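Local atomic coordinates of putative O-acetylhomoserine (Thiol)-lyase (Campylobacter jejuni, PDB entry 4OC9), a protein that probably uses pyridoxal 5'-phosphate to catalyse the transfer of the aminocarboxypropyl group of O-acetylhomoserine to a thiol or sulfide acceptor. Residues D131-D136 and N324-L329; C180-T183 and L189-P192. All blocks are in the same frame, centred on the assembly; numbering follows the deposited sequence.

Contact 1 (D131-D136 and N324-L329); sequences DIDDLD and NAYHNL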
# COMPACT_ATOMS: atom_id res chain seq x y z
N ASP D 131 -23.54 -24.67 -26.76
CA ASP D 131 -23.75 -25.47 -25.58
C ASP D 131 -22.53 -26.38 -25.33
O ASP D 131 -22.21 -27.24 -26.17
CB ASP D 131 -25.02 -26.31 -25.81
CG ASP D 131 -25.42 -27.17 -24.60
OD1 ASP D 131 -24.79 -27.12 -23.50
OD2 ASP D 131 -26.40 -27.92 -24.76
N ILE D 132 -21.85 -26.20 -24.20
CA ILE D 132 -20.68 -27.03 -23.89
C ILE D 132 -21.06 -28.49 -23.73
O ILE D 132 -20.20 -29.36 -23.81
CB ILE D 132 -19.93 -26.72 -22.58
CG1 ILE D 132 -20.96 -26.58 -21.48
CG2 ILE D 132 -19.14 -25.46 -22.67
CD1 ILE D 132 -20.37 -26.95 -20.15
N ASP D 133 -22.33 -28.76 -23.43
CA ASP D 133 -22.80 -30.14 -23.26
C ASP D 133 -23.15 -30.83 -24.57
O ASP D 133 -23.38 -32.02 -24.59
CB ASP D 133 -24.01 -30.18 -22.32
CG ASP D 133 -23.64 -29.86 -20.87
OD1 ASP D 133 -22.52 -30.19 -20.46
OD2 ASP D 133 -24.51 -29.34 -20.13
N ASP D 134 -23.17 -30.09 -25.67
CA ASP D 134 -23.49 -30.64 -26.98
C ASP D 134 -22.62 -29.89 -28.02
O ASP D 134 -23.08 -28.99 -28.71
CB ASP D 134 -24.98 -30.42 -27.27
CG ASP D 134 -25.40 -30.99 -28.62
OD1 ASP D 134 -24.65 -31.82 -29.19
OD2 ASP D 134 -26.49 -30.59 -29.07
N LEU D 135 -21.39 -30.35 -28.15
CA LEU D 135 -20.43 -29.72 -29.04
C LEU D 135 -20.74 -29.61 -30.50
O LEU D 135 -20.12 -28.81 -31.20
CB LEU D 135 -19.01 -30.25 -28.77
CG LEU D 135 -18.52 -29.96 -27.32
CD1 LEU D 135 -17.13 -30.53 -27.09
CD2 LEU D 135 -18.52 -28.46 -27.00
N ASP D 136 -21.70 -30.38 -30.99
CA ASP D 136 -22.05 -30.24 -32.40
C ASP D 136 -22.55 -28.79 -32.57
O ASP D 136 -22.37 -28.19 -33.64
CB ASP D 136 -23.15 -31.21 -32.86
CG ASP D 136 -22.72 -32.66 -32.85
OD1 ASP D 136 -21.49 -32.94 -32.86
OD2 ASP D 136 -23.61 -33.54 -32.87
N ASN D 324 -23.49 -36.50 -9.79
CA ASN D 324 -23.44 -35.27 -10.58
C ASN D 324 -23.12 -35.57 -12.06
O ASN D 324 -22.31 -36.42 -12.36
CB ASN D 324 -22.43 -34.29 -10.01
CG ASN D 324 -22.71 -32.88 -10.49
OD1 ASN D 324 -23.77 -32.29 -10.20
ND2 ASN D 324 -21.76 -32.29 -11.11
N ALA D 325 -23.69 -34.79 -12.97
CA ALA D 325 -23.51 -34.96 -14.41
C ALA D 325 -22.09 -34.69 -14.92
O ALA D 325 -21.74 -35.14 -16.00
CB ALA D 325 -24.49 -34.06 -15.16
N TYR D 326 -21.31 -33.95 -14.17
CA TYR D 326 -19.97 -33.65 -14.57
C TYR D 326 -18.94 -34.46 -13.81
O TYR D 326 -17.75 -34.23 -13.96
CB TYR D 326 -19.72 -32.14 -14.42
CG TYR D 326 -20.67 -31.37 -15.29
CD1 TYR D 326 -20.45 -31.27 -16.65
CD2 TYR D 326 -21.79 -30.74 -14.76
CE1 TYR D 326 -21.35 -30.59 -17.47
CE2 TYR D 326 -22.70 -30.05 -15.58
CZ TYR D 326 -22.46 -29.98 -16.93
OH TYR D 326 -23.31 -29.28 -17.73
N HIS D 327 -19.39 -35.44 -13.03
CA HIS D 327 -18.49 -36.27 -12.22
C HIS D 327 -17.41 -37.00 -13.02
O HIS D 327 -16.25 -37.02 -12.62
CB HIS D 327 -19.29 -37.21 -11.30
CG HIS D 327 -18.44 -37.99 -10.34
ND1 HIS D 327 -18.00 -37.48 -9.14
CD2 HIS D 327 -18.00 -39.28 -10.38
CE1 HIS D 327 -17.32 -38.40 -8.48
NE2 HIS D 327 -17.29 -39.50 -9.22
N ASN D 328 -17.79 -37.62 -14.14
CA ASN D 328 -16.81 -38.31 -15.00
C ASN D 328 -15.79 -37.35 -15.62
O ASN D 328 -14.60 -37.66 -15.69
CB ASN D 328 -17.49 -39.11 -16.10
CG ASN D 328 -18.17 -40.35 -15.57
OD1 ASN D 328 -17.81 -40.88 -14.51
ND2 ASN D 328 -19.13 -40.86 -16.32
N LEU D 329 -16.26 -36.19 -16.06
CA LEU D 329 -15.36 -35.17 -16.61
C LEU D 329 -14.42 -34.69 -15.47
O LEU D 329 -13.25 -34.38 -15.71
CB LEU D 329 -16.15 -34.00 -17.20
CG LEU D 329 -16.88 -34.39 -18.49
CD1 LEU D 329 -17.90 -33.38 -18.95
CD2 LEU D 329 -15.83 -34.63 -19.57
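Tyr-326 brings its hydroxyl end against the carboxylate of Asp-133, whose OD1 lies at the CE1-CZ edge of the ring while OD2 takes the hydroxyl. Tyr-326 OH donates to Asp-133 OD2 at 2.7 Å and meets the syn lone pair of OD2, the one facing the second carboxylate oxygen. That second oxygen stays close: Asp-133 OD1 is 3.0 Å from Tyr-326 OH and meets the ring edge in its plane, 3.2 Å from Tyr-326 CE1. Carboxylate and ring planes differ by 26°, so the acid lies roughly level with the ring, although the two side chains cross at about a right angle. To one side of the ring plane, the methyl Ile-132 CD1 comes loosely beside the hydroxyl, 4.5 Å from Tyr-326 OH. The opposite ring face carries the methyl of Ala-325, offset toward the rim. In Asp-133, CG is anti to the carbonyl carbon (chi1 -70°), which carries the acid out of its turn toward the phenol. The turn is a type I beta turn from Asp-131 to Asp-134, combined with an Asx turn: Asp-131 OD1 takes the backbone N-H of Asp-133 at 3.0 Å, from well above the carboxylate plane. It follows strand 126-130, an outer strand of the seven-stranded sheet that forms the core of the cofactor-binding domain in fold type I enzymes. Tyr-326 occupies the N-cap position of helix 327-333, in the chain between strands 315-317 and 342-346 of the five-stranded sheet. Lys-107 forms a salt bridge with Asp-133 OD2 and a hydrogen bond with Tyr-326 OH.

Contact 2 (C180-T183 and L189-P192); sequences CDNT and LLQP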
# COMPACT_ATOMS: atom_id res chain seq x y z
N CYS D 180 -9.65 -20.26 -22.54
CA CYS D 180 -10.22 -20.88 -21.36
C CYS D 180 -10.06 -20.02 -20.11
O CYS D 180 -8.96 -19.69 -19.74
CB CYS D 180 -9.54 -22.24 -21.09
SG CYS D 180 -10.14 -23.10 -19.60
N ASP D 181 -11.17 -19.74 -19.45
CA ASP D 181 -11.21 -18.99 -18.21
C ASP D 181 -11.07 -20.07 -17.14
O ASP D 181 -12.00 -20.82 -16.85
CB ASP D 181 -12.50 -18.20 -18.12
CG ASP D 181 -12.62 -17.38 -16.85
OD1 ASP D 181 -12.14 -17.83 -15.77
OD2 ASP D 181 -13.24 -16.30 -16.92
N ASN D 182 -9.88 -20.13 -16.53
CA ASN D 182 -9.58 -21.17 -15.51
C ASN D 182 -9.61 -20.61 -14.09
O ASN D 182 -8.99 -21.17 -13.17
CB ASN D 182 -8.18 -21.72 -15.82
CG ASN D 182 -7.89 -23.05 -15.18
OD1 ASN D 182 -8.77 -23.87 -15.10
ND2 ASN D 182 -6.64 -23.30 -14.80
N THR D 183 -10.35 -19.53 -13.89
CA THR D 183 -10.45 -18.87 -12.59
C THR D 183 -10.82 -19.72 -11.41
O THR D 183 -10.12 -19.76 -10.39
CB THR D 183 -11.50 -17.76 -12.64
OG1 THR D 183 -11.15 -16.76 -13.62
CG2 THR D 183 -11.62 -17.13 -11.29
N LEU D 189 -5.46 -27.05 -9.77
CA LEU D 189 -6.36 -28.19 -9.87
C LEU D 189 -6.55 -28.63 -11.30
O LEU D 189 -6.92 -29.76 -11.55
CB LEU D 189 -7.71 -27.86 -9.25
CG LEU D 189 -7.60 -27.41 -7.77
CD1 LEU D 189 -8.98 -27.15 -7.19
CD2 LEU D 189 -6.88 -28.46 -6.94
N LEU D 190 -6.25 -27.74 -12.24
CA LEU D 190 -6.42 -28.03 -13.64
C LEU D 190 -5.48 -27.20 -14.51
O LEU D 190 -5.33 -25.99 -14.30
CB LEU D 190 -7.87 -27.74 -14.02
CG LEU D 190 -8.24 -28.01 -15.47
CD1 LEU D 190 -8.01 -29.48 -15.79
CD2 LEU D 190 -9.69 -27.69 -15.69
N GLN D 191 -4.90 -27.84 -15.52
CA GLN D 191 -3.97 -27.16 -16.42
C GLN D 191 -4.49 -27.20 -17.85
O GLN D 191 -4.11 -28.06 -18.61
CB GLN D 191 -2.61 -27.84 -16.37
CG GLN D 191 -1.98 -28.02 -14.99
CD GLN D 191 -2.57 -29.18 -14.14
OE1 GLN D 191 -3.05 -30.21 -14.66
NE2 GLN D 191 -2.50 -29.01 -12.82
N PRO D 192 -5.34 -26.25 -18.23
CA PRO D 192 -5.89 -26.30 -19.58
C PRO D 192 -4.85 -26.41 -20.69
O PRO D 192 -5.14 -27.05 -21.72
CB PRO D 192 -6.66 -25.00 -19.69
CG PRO D 192 -7.06 -24.69 -18.29
CD PRO D 192 -5.90 -25.14 -17.44
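Asn-182 reaches across to the loop 189-192, its CG anti to the backbone N (chi1 -162°), and each atom from CB outward finds a neighbour there. Asn-182 CB lies 4.0 Å from Pro-192 CG, and the amide carbon Asn-182 CG settles closer to that same ring corner, at 3.6 Å from Pro-192 CG. Asn-182 OD1 passes by the CG-CD edge of the proline and has Leu-190 CD2 at 4.0 Å, while Ser-153 gives it a hydrogen bond. Asn-182 ND2, at the tip, donates to the backbone oxygen Leu-190 O at 3.0 Å with an N-H...O angle of 156°; it approaches from above the carbonyl plane, 37° out of it, and also touches Pro-192 CD at 3.3 Å. Next to it, Cys-180 turns SG onto the proline, 3.7 Å from Pro-192 CG, so this carbon meets the thiol and the amide from directions nearly at right angles. The contact thus joins the end of strand 177-181 to the crossover loop leading to the adjacent parallel strand 199-203. On the other side of strand 177-181, Asp-181 points away from the loop, its OD1 receiving both Thr-183 N, in an Asx turn, and Thr-183 OG1. Its OD2 lies near the pyridine N1 of the cofactor-bearing residue 206, consistent with the aspartate that faces this nitrogen in fold type I enzymes. Asn-182 ND2 also bonds to Glu-73 OE1. With acceptors at the nitrogen and a hydroxyl donor at OD1, the buried amide has its polar atoms satisfied and its rotation fixed, while the proline ring meets the amide's carbon atoms and the thiol by apolar contact.

Overall arrangement
Contacts 1 and 2 have centres 16 Å apart and approach to about 7 Å at their nearest atoms without touching. Both start from the C-terminal ends of parallel strands of the seven-stranded sheet: contact 1 just past the outer strand 126-130, contact 2 at the end of the interior strand 177-181, with strands 101-105 and 146-152 between. Contact 2 is central, about 7 Å from the centre of the chain to its own centre, and lies next to the cofactor, toward which the neighbouring Asp-181 places OD2. Contact 1 is peripheral, about 20 Å from the chain centre, and ties the sheet's edge to residues 324-329, far later in the sequence; contact 2 joins near neighbours in sequence.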